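Side-chain contacts in putative pectin lyase (Geobacillus virus E2, PDB 7CHU), which serves as a tailspike of a thermophilic bacteriophage, probably recognising and perhaps degrading surface polysaccharide of the host cell during cell invasion: residues F80-K83 with D89-V92; N99-S104 with S133-V138; G231-N236 with P302-M307; A166-F171 with I214-D219. All blocks are in the same frame, centred on the assembly; numbering follows the deposited sequence.

Interaction 1: F80-K83 with D89-V92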
loop_
_atom_site.group_PDB
_atom_site.type_symbol
_atom_site.label_atom_id
_atom_site.label_comp_id
_atom_site.label_asym_id
_atom_site.label_seq_id
_atom_site.Cartn_x
_atom_site.Cartn_y
_atom_site.Cartn_z
ATOM N N PHE A 80 -38.394 6.253 -6.887
ATOM C CA PHE A 80 -39.099 6.951 -5.823
ATOM C C PHE A 80 -39.313 8.418 -6.149
ATOM O O PHE A 80 -39.760 9.183 -5.286
ATOM C CB PHE A 80 -38.360 6.751 -4.502
ATOM C CG PHE A 80 -38.513 5.357 -3.962
ATOM C CD1 PHE A 80 -37.689 4.327 -4.409
ATOM C CD2 PHE A 80 -39.546 5.062 -3.072
ATOM C CE1 PHE A 80 -37.879 3.007 -3.949
ATOM C CE2 PHE A 80 -39.740 3.767 -2.583
ATOM C CZ PHE A 80 -38.910 2.730 -3.027
ATOM N N GLY A 81 -39.016 8.822 -7.382
ATOM C CA GLY A 81 -39.374 10.139 -7.864
ATOM C C GLY A 81 -38.277 11.186 -7.896
ATOM O O GLY A 81 -38.600 12.373 -8.029
ATOM N N THR A 82 -37.001 10.805 -7.794
ATOM C CA THR A 82 -35.931 11.787 -7.980
ATOM C C THR A 82 -35.960 12.320 -9.403
ATOM O O THR A 82 -36.260 11.586 -10.348
ATOM C CB THR A 82 -34.544 11.183 -7.714
ATOM O OG1 THR A 82 -34.308 10.079 -8.607
ATOM C CG2 THR A 82 -34.401 10.717 -6.276
ATOM N N LYS A 83 -35.632 13.595 -9.566
ATOM C CA LYS A 83 -35.418 14.149 -10.901
ATOM C C LYS A 83 -33.949 14.247 -11.272
ATOM O O LYS A 83 -33.616 14.209 -12.458
ATOM C CB LYS A 83 -36.058 15.535 -11.013
ATOM C CG LYS A 83 -37.476 15.539 -10.470
ATOM C CD LYS A 83 -38.410 14.657 -11.329
ATOM C CE LYS A 83 -39.743 15.344 -11.661
ATOM N NZ LYS A 83 -40.339 16.008 -10.465
ATOM N N ASP A 89 -36.161 19.633 -5.523
ATOM C CA ASP A 89 -35.749 19.065 -4.242
ATOM C C ASP A 89 -35.930 17.547 -4.286
ATOM O O ASP A 89 -37.061 17.055 -4.353
ATOM C CB ASP A 89 -36.570 19.698 -3.119
ATOM C CG ASP A 89 -36.016 19.400 -1.736
ATOM O OD1 ASP A 89 -35.275 18.396 -1.572
ATOM O OD2 ASP A 89 -36.299 20.196 -0.811
ATOM N N ASP A 90 -34.818 16.797 -4.239
ATOM C CA ASP A 90 -34.871 15.340 -4.270
ATOM C C ASP A 90 -34.770 14.706 -2.884
ATOM O O ASP A 90 -34.669 13.481 -2.785
ATOM C CB ASP A 90 -33.767 14.775 -5.180
ATOM C CG ASP A 90 -34.126 14.862 -6.671
ATOM O OD1 ASP A 90 -35.335 14.830 -7.026
ATOM O OD2 ASP A 90 -33.196 14.985 -7.487
ATOM N N THR A 91 -34.830 15.505 -1.813
ATOM C CA THR A 91 -34.548 14.979 -0.476
ATOM C C THR A 91 -35.530 13.875 -0.078
ATOM O O THR A 91 -35.127 12.814 0.418
ATOM C CB THR A 91 -34.591 16.111 0.562
ATOM O OG1 THR A 91 -33.848 17.256 0.103
ATOM C CG2 THR A 91 -34.026 15.635 1.879
ATOM N N VAL A 92 -36.830 14.107 -0.278
ATOM C CA VAL A 92 -37.822 13.149 0.207
ATOM C C VAL A 92 -37.759 11.858 -0.602
ATOM O O VAL A 92 -37.884 10.754 -0.054
ATOM C CB VAL A 92 -39.234 13.774 0.181
ATOM C CG1 VAL A 92 -40.303 12.724 0.505
ATOM C CG2 VAL A 92 -39.313 14.946 1.168
HETATM O O HOH W 1 -38.019 14.432 -6.365
#
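Lys-83 and Thr-82 are met from the 89-92 side essentially by one residue, Asp-90, with its neighbours arranging the chain around it. Asp-89, first in order, points away from residues 80-83. Its OD1 accepts the backbone N-H of Thr-91 at 2.9 Å, while OD2 bonds to Thr-125 OG1. Asp-90 follows at the N-cap position but does not cap with its side chain. Instead CG stands beside its own backbone N (chi1 -79°), and the Asp-90 side chain crosses those of Thr-82 and Lys-83 at about a right angle. Lys-83 N donates to Asp-90 OD1 at 2.8 Å, a fairly straight bond (164°) that arrives on the syn side but 30° out of the carboxylate plane. Gly-84 N bonds to OD2, so two successive backbone N-H groups hold the carboxylate and fix its rotation. Thr-82 CA also lies 3.2 Å from Asp-90 OD1. Water 1 donates to Asp-90 OD1 (2.8 Å) and Gly-81 O (2.7 Å), although acceptors near it outnumber its protons, so not both bonds need be made at all times. Thr-91 then turns away and begins the helix, its OG1 bonded to Thr-125 N. The Asp-90 carboxylate thus ties the loop after strand 75-76 to the start of helix 91-99, opened by the Asx turn of Asp-89, consistent with the N-terminal end of a pectate lyase-like beta-helix.

Interaction 2: N99-S104 with S133-V138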
loop_
_atom_site.group_PDB
_atom_site.type_symbol
_atom_site.label_atom_id
_atom_site.label_comp_id
_atom_site.label_asym_id
_atom_site.label_seq_id
_atom_site.Cartn_x
_atom_site.Cartn_y
_atom_site.Cartn_z
ATOM N N ASN A 99 -35.382 4.351 2.958
ATOM C CA ASN A 99 -36.322 3.748 3.912
ATOM C C ASN A 99 -36.965 2.476 3.384
ATOM O O ASN A 99 -37.385 1.635 4.188
ATOM C CB ASN A 99 -37.421 4.738 4.288
ATOM C CG ASN A 99 -36.914 5.840 5.188
ATOM O OD1 ASN A 99 -35.807 5.755 5.720
ATOM N ND2 ASN A 99 -37.714 6.883 5.356
ATOM N N SER A 100 -37.022 2.299 2.060
ATOM C CA SER A 100 -37.618 1.093 1.492
ATOM C C SER A 100 -36.720 -0.118 1.635
ATOM O O SER A 100 -37.179 -1.230 1.372
ATOM C CB SER A 100 -37.959 1.300 0.016
ATOM O OG SER A 100 -36.779 1.348 -0.797
ATOM N N ILE A 101 -35.443 0.065 1.988
ATOM C CA ILE A 101 -34.594 -1.088 2.265
ATOM C C ILE A 101 -35.068 -1.761 3.548
ATOM O O ILE A 101 -35.234 -1.120 4.597
ATOM C CB ILE A 101 -33.115 -0.678 2.379
ATOM C CG1 ILE A 101 -32.615 -0.095 1.062
ATOM C CG2 ILE A 101 -32.273 -1.890 2.773
ATOM C CD1 ILE A 101 -32.364 -1.115 0.019
ATOM N N VAL A 102 -35.273 -3.065 3.467
ATOM C CA VAL A 102 -35.679 -3.873 4.601
ATOM C C VAL A 102 -34.416 -4.331 5.323
ATOM O O VAL A 102 -33.645 -5.125 4.784
ATOM C CB VAL A 102 -36.528 -5.059 4.132
ATOM C CG1 VAL A 102 -36.940 -5.910 5.311
ATOM C CG2 VAL A 102 -37.769 -4.544 3.398
ATOM N N SER A 103 -34.184 -3.822 6.536
ATOM C CA SER A 103 -32.997 -4.249 7.265
ATOM C C SER A 103 -33.206 -4.016 8.755
ATOM O O SER A 103 -34.287 -3.644 9.204
ATOM C CB SER A 103 -31.745 -3.523 6.759
ATOM O OG SER A 103 -30.617 -4.007 7.457
ATOM N N SER A 104 -32.162 -4.279 9.529
ATOM C CA SER A 104 -32.189 -4.038 10.967
ATOM C C SER A 104 -30.778 -3.661 11.425
ATOM O O SER A 104 -29.984 -3.158 10.620
ATOM C CB SER A 104 -32.733 -5.262 11.712
ATOM O OG SER A 104 -32.002 -6.436 11.376
ATOM N N SER A 133 -28.400 -1.324 9.140
ATOM C CA SER A 133 -27.176 -1.961 8.678
ATOM C C SER A 133 -27.300 -2.440 7.229
ATOM O O SER A 133 -28.401 -2.629 6.694
ATOM C CB SER A 133 -26.821 -3.161 9.563
ATOM O OG SER A 133 -26.366 -2.735 10.830
ATOM N N ASN A 134 -26.136 -2.647 6.605
ATOM C CA ASN A 134 -26.007 -3.267 5.282
ATOM C C ASN A 134 -26.569 -2.395 4.174
ATOM O O ASN A 134 -27.079 -2.899 3.174
ATOM C CB ASN A 134 -26.660 -4.655 5.251
ATOM C CG ASN A 134 -26.064 -5.577 6.284
ATOM O OD1 ASN A 134 -24.884 -5.480 6.579
ATOM N ND2 ASN A 134 -26.861 -6.456 6.842
ATOM N N ILE A 135 -26.499 -1.080 4.321
ATOM C CA ILE A 135 -26.993 -0.179 3.288
ATOM C C ILE A 135 -25.785 0.480 2.634
ATOM O O ILE A 135 -24.939 1.063 3.323
ATOM C CB ILE A 135 -27.970 0.863 3.857
ATOM C CG1 ILE A 135 -29.275 0.184 4.296
ATOM C CG2 ILE A 135 -28.282 1.941 2.803
ATOM C CD1 ILE A 135 -30.412 1.183 4.706
ATOM N N ARG A 136 -25.693 0.379 1.309
ATOM C CA ARG A 136 -24.634 1.026 0.549
ATOM C C ARG A 136 -25.256 2.027 -0.412
ATOM O O ARG A 136 -26.186 1.680 -1.147
ATOM C CB ARG A 136 -23.812 -0.000 -0.227
ATOM C CG ARG A 136 -22.704 -0.641 0.575
ATOM C CD ARG A 136 -21.801 -1.420 -0.357
ATOM N NE ARG A 136 -22.490 -2.582 -0.900
ATOM C CZ ARG A 136 -22.344 -3.037 -2.141
ATOM N NH1 ARG A 136 -21.537 -2.426 -2.998
ATOM N NH2 ARG A 136 -23.020 -4.110 -2.530
ATOM N N LEU A 137 -24.739 3.256 -0.411
ATOM C CA LEU A 137 -25.152 4.298 -1.350
ATOM C C LEU A 137 -24.151 4.337 -2.510
ATOM O O LEU A 137 -22.981 4.681 -2.324
ATOM C CB LEU A 137 -25.232 5.657 -0.668
ATOM C CG LEU A 137 -25.982 5.781 0.668
ATOM C CD1 LEU A 137 -25.930 7.222 1.211
ATOM C CD2 LEU A 137 -27.435 5.289 0.549
ATOM N N VAL A 138 -24.618 4.014 -3.710
ATOM C CA VAL A 138 -23.756 3.848 -4.877
ATOM C C VAL A 138 -24.268 4.754 -5.989
ATOM O O VAL A 138 -25.452 4.713 -6.316
ATOM C CB VAL A 138 -23.736 2.381 -5.345
ATOM C CG1 VAL A 138 -22.888 2.227 -6.625
ATOM C CG2 VAL A 138 -23.263 1.455 -4.212
#
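Ser-133 meets the 99-104 segment through both its amide and its carbonyl. Ser-133 N donates to Ser-104 O at 2.8 Å with an angle of 161° at the hydrogen. Next door, Ser-103 OG donates to Ser-133 O at 2.7 Å, approaching tilted 34° from the carbonyl plane. The hydroxyl arrives there because Ser-103 carries OG opposite its own backbone N (chi1 -178°), toward residues 133-138. Ser-133 gives in one bond and accepts in the other, so both peptide groups flanking Ser-133 CA are bonded across the contact. The Ser-133 hydroxyl is engaged separately, with Asn-106 O and Cys-170 N, while its CB lies 3.3 Å from Ser-104 O. The apolar part comes from Ile-101 and Ile-135, whose side chains run past each other in opposite directions. Ile-101 uses its CG2 branch, 4.0 Å from Ile-135 CG1, and Ile-135 CD1 reaches back to within 4.0 Å of Ile-101 CB. The contact is alongside rather than end to end, with both residues buried. Farther along the strand, Arg-136 forms a salt bridge with Glu-175, and its NH2 a hydrogen bond with Ala-140 O of the second subunit. Ile-101 also touches Val-75 of strand 75-76 and Val-115 of strand 113-117. The 99-104 segment thus continues from helix 91-99 and packs against strand 135-139, which is flanked by the parallel strands 113-117 and 169-175.

Interaction 3: G231-N236 with P302-M307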
loop_
_atom_site.group_PDB
_atom_site.type_symbol
_atom_site.label_atom_id
_atom_site.label_comp_id
_atom_site.label_asym_id
_atom_site.label_seq_id
_atom_site.Cartn_x
_atom_site.Cartn_y
_atom_site.Cartn_z
ATOM N N GLY A 231 -14.453 22.520 5.747
ATOM C CA GLY A 231 -14.087 23.031 7.054
ATOM C C GLY A 231 -14.074 24.544 7.116
ATOM O O GLY A 231 -14.482 25.254 6.194
ATOM N N ASP A 232 -13.583 25.040 8.253
ATOM C CA ASP A 232 -13.558 26.459 8.571
ATOM C C ASP A 232 -12.749 26.617 9.849
ATOM O O ASP A 232 -13.247 26.325 10.942
ATOM C CB ASP A 232 -14.982 27.016 8.753
ATOM C CG ASP A 232 -15.006 28.529 9.102
ATOM O OD1 ASP A 232 -13.985 29.111 9.484
ATOM O OD2 ASP A 232 -16.082 29.147 9.018
ATOM N N LEU A 233 -11.508 27.064 9.718
ATOM C CA LEU A 233 -10.621 27.117 10.877
ATOM C C LEU A 233 -11.193 27.996 11.981
ATOM O O LEU A 233 -11.047 27.680 13.171
ATOM C CB LEU A 233 -9.248 27.631 10.467
ATOM C CG LEU A 233 -8.279 27.628 11.642
ATOM C CD1 LEU A 233 -8.151 26.215 12.171
ATOM C CD2 LEU A 233 -6.946 28.150 11.162
ATOM N N ALA A 234 -11.833 29.107 11.612
ATOM C CA ALA A 234 -12.369 30.025 12.616
ATOM C C ALA A 234 -13.434 29.364 13.479
ATOM O O ALA A 234 -13.699 29.827 14.603
ATOM C CB ALA A 234 -12.949 31.286 11.954
ATOM N N ARG A 235 -14.032 28.278 12.996
ATOM C CA ARG A 235 -15.054 27.594 13.755
ATOM C C ARG A 235 -14.639 26.197 14.137
ATOM O O ARG A 235 -15.499 25.401 14.539
ATOM C CB ARG A 235 -16.356 27.528 12.969
ATOM C CG ARG A 235 -17.045 28.834 12.821
ATOM C CD ARG A 235 -18.001 28.719 11.689
ATOM N NE ARG A 235 -18.084 30.021 11.060
ATOM C CZ ARG A 235 -19.173 30.448 10.440
ATOM N NH1 ARG A 235 -19.249 31.664 9.913
ATOM N NH2 ARG A 235 -20.212 29.630 10.351
ATOM N N ASN A 236 -13.356 25.869 13.982
ATOM C CA ASN A 236 -12.827 24.565 14.388
ATOM C C ASN A 236 -13.466 23.410 13.608
ATOM O O ASN A 236 -13.720 22.335 14.160
ATOM C CB ASN A 236 -13.002 24.357 15.891
ATOM C CG ASN A 236 -12.115 23.284 16.406
ATOM O OD1 ASN A 236 -11.062 23.035 15.833
ATOM N ND2 ASN A 236 -12.524 22.623 17.485
ATOM N N PRO A 302 -4.252 28.079 5.687
ATOM C CA PRO A 302 -4.763 28.190 7.058
ATOM C C PRO A 302 -3.705 27.783 8.067
ATOM O O PRO A 302 -2.915 26.860 7.839
ATOM C CB PRO A 302 -5.968 27.236 7.077
ATOM C CG PRO A 302 -5.714 26.262 5.934
ATOM C CD PRO A 302 -4.959 27.061 4.887
ATOM N N ASN A 303 -3.691 28.503 9.189
ATOM C CA ASN A 303 -2.746 28.271 10.276
ATOM C C ASN A 303 -3.264 27.111 11.117
ATOM O O ASN A 303 -3.881 27.286 12.166
ATOM C CB ASN A 303 -2.571 29.542 11.106
ATOM C CG ASN A 303 -1.528 29.399 12.204
ATOM O OD1 ASN A 303 -0.883 28.357 12.350
ATOM N ND2 ASN A 303 -1.372 30.455 12.996
ATOM N N THR A 304 -2.983 25.900 10.643
ATOM C CA THR A 304 -3.467 24.670 11.249
ATOM C C THR A 304 -2.703 23.510 10.620
ATOM O O THR A 304 -2.317 23.590 9.448
ATOM C CB THR A 304 -4.989 24.531 11.037
ATOM O OG1 THR A 304 -5.520 23.467 11.841
ATOM C CG2 THR A 304 -5.322 24.304 9.565
ATOM N N PRO A 305 -2.423 22.452 11.368
ATOM C CA PRO A 305 -1.617 21.369 10.801
ATOM C C PRO A 305 -2.383 20.615 9.727
ATOM O O PRO A 305 -3.620 20.616 9.700
ATOM C CB PRO A 305 -1.307 20.481 12.009
ATOM C CG PRO A 305 -2.413 20.771 12.979
ATOM C CD PRO A 305 -2.762 22.216 12.778
ATOM N N HIS A 306 -1.626 20.026 8.793
ATOM C CA HIS A 306 -2.244 19.160 7.793
ATOM C C HIS A 306 -2.883 17.966 8.469
ATOM O O HIS A 306 -3.989 17.567 8.106
ATOM C CB HIS A 306 -1.230 18.683 6.736
ATOM C CG HIS A 306 -1.026 19.644 5.597
ATOM N ND1 HIS A 306 -1.299 20.989 5.699
ATOM C CD2 HIS A 306 -0.589 19.447 4.326
ATOM C CE1 HIS A 306 -1.023 21.583 4.549
ATOM N NE2 HIS A 306 -0.602 20.668 3.695
ATOM N N MET A 307 -2.215 17.395 9.471
ATOM C CA MET A 307 -2.803 16.327 10.276
ATOM C C MET A 307 -2.591 16.665 11.743
ATOM O O MET A 307 -1.443 16.787 12.182
ATOM C CB MET A 307 -2.167 14.969 9.949
ATOM C CG MET A 307 -2.640 13.855 10.900
ATOM S SD MET A 307 -1.927 12.236 10.551
ATOM C CE MET A 307 -2.592 11.931 8.917
#
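Leu-233 aims its isobutyl group at the bend formed by Pro-302, Asn-303 and Thr-304, and the contact depends on its two methyl branches. With CG opposite the backbone N (chi1 -177°), the side chain extends from the 3-10 turn at 233-234 and its branches divide over the facing chain. CD2 rests against backbone, 3.3 Å from Asn-303 O and 3.8 Å from Asn-303 N, and CD2 also touches Pro-302 CB at 4.3 Å. CD1 goes to Thr-304, where CB is 3.8 Å away. The Leu-233 and Thr-304 side chains pass in opposite directions, so they lie alongside each other. No hydrogen bond joins the two segments: Thr-304 OG1 bonds to Ser-266 OG, and Asn-303 OD1 to Asn-326 ND2. Each loop has its own internal order, with Asn-303 centring an inverse gamma turn and Arg-235 N donating to Asp-232 O at 2.9 Å. The two loops precede strands 240-243 and 307-309, which are separated by strand 268-271, so the leucine joins loops leading into strands two rungs apart. The contact thus belongs to the loops between strands of a parallel beta-helix, the right-handed fold of the pectate lyase-like family.

Interaction 4: A166-F171 with I214-D219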
loop_
_atom_site.group_PDB
_atom_site.type_symbol
_atom_site.label_atom_id
_atom_site.label_comp_id
_atom_site.label_asym_id
_atom_site.label_seq_id
_atom_site.Cartn_x
_atom_site.Cartn_y
_atom_site.Cartn_z
ATOM N N ALA A 166 -27.737 1.809 21.615
ATOM C CA ALA A 166 -27.225 0.680 22.379
ATOM C C ALA A 166 -26.598 -0.381 21.476
ATOM O O ALA A 166 -26.008 -1.347 21.982
ATOM C CB ALA A 166 -28.360 0.068 23.208
ATOM N N GLN A 167 -26.732 -0.211 20.157
ATOM C CA GLN A 167 -26.313 -1.109 19.101
ATOM C C GLN A 167 -25.381 -0.369 18.150
ATOM O O GLN A 167 -25.127 0.837 18.284
ATOM C CB GLN A 167 -27.516 -1.647 18.307
ATOM C CG GLN A 167 -28.679 -2.198 19.082
ATOM C CD GLN A 167 -29.468 -3.157 18.216
ATOM O OE1 GLN A 167 -28.885 -4.049 17.586
ATOM N NE2 GLN A 167 -30.781 -2.963 18.142
ATOM N N ARG A 168 -24.917 -1.084 17.139
ATOM C CA ARG A 168 -24.075 -0.483 16.121
ATOM C C ARG A 168 -24.707 -0.622 14.743
ATOM O O ARG A 168 -25.573 -1.467 14.500
ATOM C CB ARG A 168 -22.695 -1.113 16.156
ATOM C CG ARG A 168 -22.068 -0.969 17.534
ATOM C CD ARG A 168 -20.630 -1.354 17.521
ATOM N NE ARG A 168 -19.829 -0.428 16.730
ATOM C CZ ARG A 168 -19.357 0.721 17.195
ATOM N NH1 ARG A 168 -19.611 1.090 18.452
ATOM N NH2 ARG A 168 -18.615 1.494 16.407
ATOM N N LEU A 169 -24.266 0.249 13.850
ATOM C CA LEU A 169 -24.572 0.156 12.438
ATOM C C LEU A 169 -23.421 -0.565 11.753
ATOM O O LEU A 169 -22.272 -0.139 11.894
ATOM C CB LEU A 169 -24.739 1.560 11.859
ATOM C CG LEU A 169 -25.625 1.674 10.646
ATOM C CD1 LEU A 169 -27.023 1.270 11.061
ATOM C CD2 LEU A 169 -25.599 3.110 10.178
ATOM N N CYS A 170 -23.719 -1.630 10.999
ATOM C CA CYS A 170 -22.670 -2.432 10.375
ATOM C C CYS A 170 -22.783 -2.489 8.856
ATOM O O CYS A 170 -23.883 -2.477 8.287
ATOM C CB CYS A 170 -22.666 -3.863 10.923
ATOM S SG CYS A 170 -22.387 -3.945 12.685
ATOM N N PHE A 171 -21.614 -2.555 8.208
ATOM C CA PHE A 171 -21.506 -2.819 6.768
ATOM C C PHE A 171 -22.234 -1.769 5.931
ATOM O O PHE A 171 -22.906 -2.104 4.954
ATOM C CB PHE A 171 -22.029 -4.213 6.424
ATOM C CG PHE A 171 -21.369 -5.325 7.199
ATOM C CD1 PHE A 171 -20.082 -5.765 6.858
ATOM C CD2 PHE A 171 -22.035 -5.936 8.254
ATOM C CE1 PHE A 171 -19.486 -6.794 7.570
ATOM C CE2 PHE A 171 -21.455 -6.977 8.968
ATOM C CZ PHE A 171 -20.180 -7.404 8.633
ATOM N N ILE A 214 -16.618 11.784 11.979
ATOM C CA ILE A 214 -16.468 10.376 12.338
ATOM C C ILE A 214 -16.401 10.302 13.858
ATOM O O ILE A 214 -15.520 10.909 14.470
ATOM C CB ILE A 214 -15.202 9.754 11.697
ATOM C CG1 ILE A 214 -15.330 9.740 10.164
ATOM C CG2 ILE A 214 -14.931 8.335 12.212
ATOM C CD1 ILE A 214 -14.035 9.273 9.438
ATOM N N GLU A 215 -17.332 9.572 14.472
ATOM C CA GLU A 215 -17.379 9.451 15.926
ATOM C C GLU A 215 -17.605 7.997 16.297
ATOM O O GLU A 215 -18.613 7.411 15.901
ATOM C CB GLU A 215 -18.490 10.316 16.530
ATOM C CG GLU A 215 -18.600 10.115 18.040
ATOM C CD GLU A 215 -19.750 10.923 18.675
ATOM O OE1 GLU A 215 -20.289 10.482 19.712
ATOM O OE2 GLU A 215 -20.101 12.000 18.142
ATOM N N GLU A 216 -16.670 7.425 17.045
ATOM C CA GLU A 216 -16.737 6.046 17.506
ATOM C C GLU A 216 -17.016 5.073 16.359
ATOM O O GLU A 216 -17.969 4.293 16.386
ATOM C CB GLU A 216 -17.776 5.896 18.625
ATOM C CG GLU A 216 -17.499 4.667 19.493
ATOM C CD GLU A 216 -18.690 4.277 20.361
ATOM O OE1 GLU A 216 -19.334 5.199 20.946
ATOM O OE2 GLU A 216 -18.980 3.054 20.456
ATOM N N VAL A 217 -16.148 5.102 15.350
ATOM C CA VAL A 217 -16.287 4.237 14.180
ATOM C C VAL A 217 -15.157 3.218 14.196
ATOM O O VAL A 217 -13.993 3.577 14.415
ATOM C CB VAL A 217 -16.304 5.041 12.871
ATOM C CG1 VAL A 217 -16.216 4.096 11.670
ATOM C CG2 VAL A 217 -17.579 5.875 12.806
ATOM N N TRP A 218 -15.507 1.951 13.968
ATOM C CA TRP A 218 -14.589 0.825 14.052
ATOM C C TRP A 218 -14.449 0.114 12.710
ATOM O O TRP A 218 -15.435 -0.061 11.980
ATOM C CB TRP A 218 -15.060 -0.206 15.064
ATOM C CG TRP A 218 -15.327 0.302 16.429
ATOM C CD1 TRP A 218 -14.970 1.518 16.952
ATOM C CD2 TRP A 218 -15.971 -0.418 17.484
ATOM N NE1 TRP A 218 -15.361 1.593 18.261
ATOM C CE2 TRP A 218 -15.997 0.427 18.607
ATOM C CE3 TRP A 218 -16.547 -1.690 17.579
ATOM C CZ2 TRP A 218 -16.574 0.042 19.822
ATOM C CZ3 TRP A 218 -17.144 -2.070 18.792
ATOM C CH2 TRP A 218 -17.146 -1.211 19.890
ATOM N N ASP A 219 -13.232 -0.327 12.407
ATOM C CA ASP A 219 -12.982 -1.351 11.376
ATOM C C ASP A 219 -13.572 -0.962 10.023
ATOM O O ASP A 219 -14.298 -1.727 9.383
ATOM C CB ASP A 219 -13.519 -2.713 11.821
ATOM C CG ASP A 219 -12.877 -3.223 13.117
ATOM O OD1 ASP A 219 -11.654 -3.459 13.141
ATOM O OD2 ASP A 219 -13.593 -3.450 14.118
#
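Arg-168 grips Glu-216 end-on with two nitrogens and lies flat on Trp-218, joining turns of a right-handed parallel beta-helix that are two rungs apart. The salt bridge runs from Arg-168 NH1 to Glu-216 OE2 at 2.9 Å. The oxygen is close to the guanidinium plane, but the nitrogen meets it from above the carboxylate, 39° out of that plane. Arg-168 NH2 donates to the backbone Glu-216 O, also at 2.9 Å. Further bonds from NE to Ser-195 OG and from NH2 to Ile-194 O, on the intervening strand 187-195, leave little rotational freedom. Glu-216 is itself shared, since its OE1 pairs with Lys-193; two positive groups on one carboxylate would be expected to favour its ionised form. The indole lies over one face of the guanidinium. The bend of the arginine chain at chi3 (67°) helps bring the two groups together, with planes only 6° apart. Arg-168 CZ sits 3.5 Å from the centroid of the Trp-218 six-membered ring, a cation-pi contact placed over the face. Arg-168 CD adds an off-centre CH-pi contact, 4.3 Å from the same centroid. Trp-218 NE1 bonds to Asn-249 O, which holds the indole in position. Next in the chain, Asp-219 forms a salt bridge with Lys-288 of the second subunit. Within the stack, Arg-168 NH2 comes 3.4 Å from Trp-218 CD2, one of the two atoms shared by the indole rings.

Overall arrangement
Along the chain, interaction 1 closes a short loop between strand 75-76 and helix 91-99. Interaction 2 opens at the end of that helix and closes over 28 residues onto strand 135-139. The two touch where Phe-80 CZ packs 3.4 Å from Ser-100 OG. Interaction 4 then joins residues 166-171 to 214-219; it adjoins interaction 2 through neighbouring strands 135-139 and 169-175, the centres of the two interactions about 15 Å apart, and both reach the second subunit. Interaction 3 comes last, spanning 65 residues, its nearest atoms about 11 Å from interaction 4. All four lie in series, none nested or crossed: the first two join the helix 91-99 region to early strands, and the others join coils farther along the beta-helix.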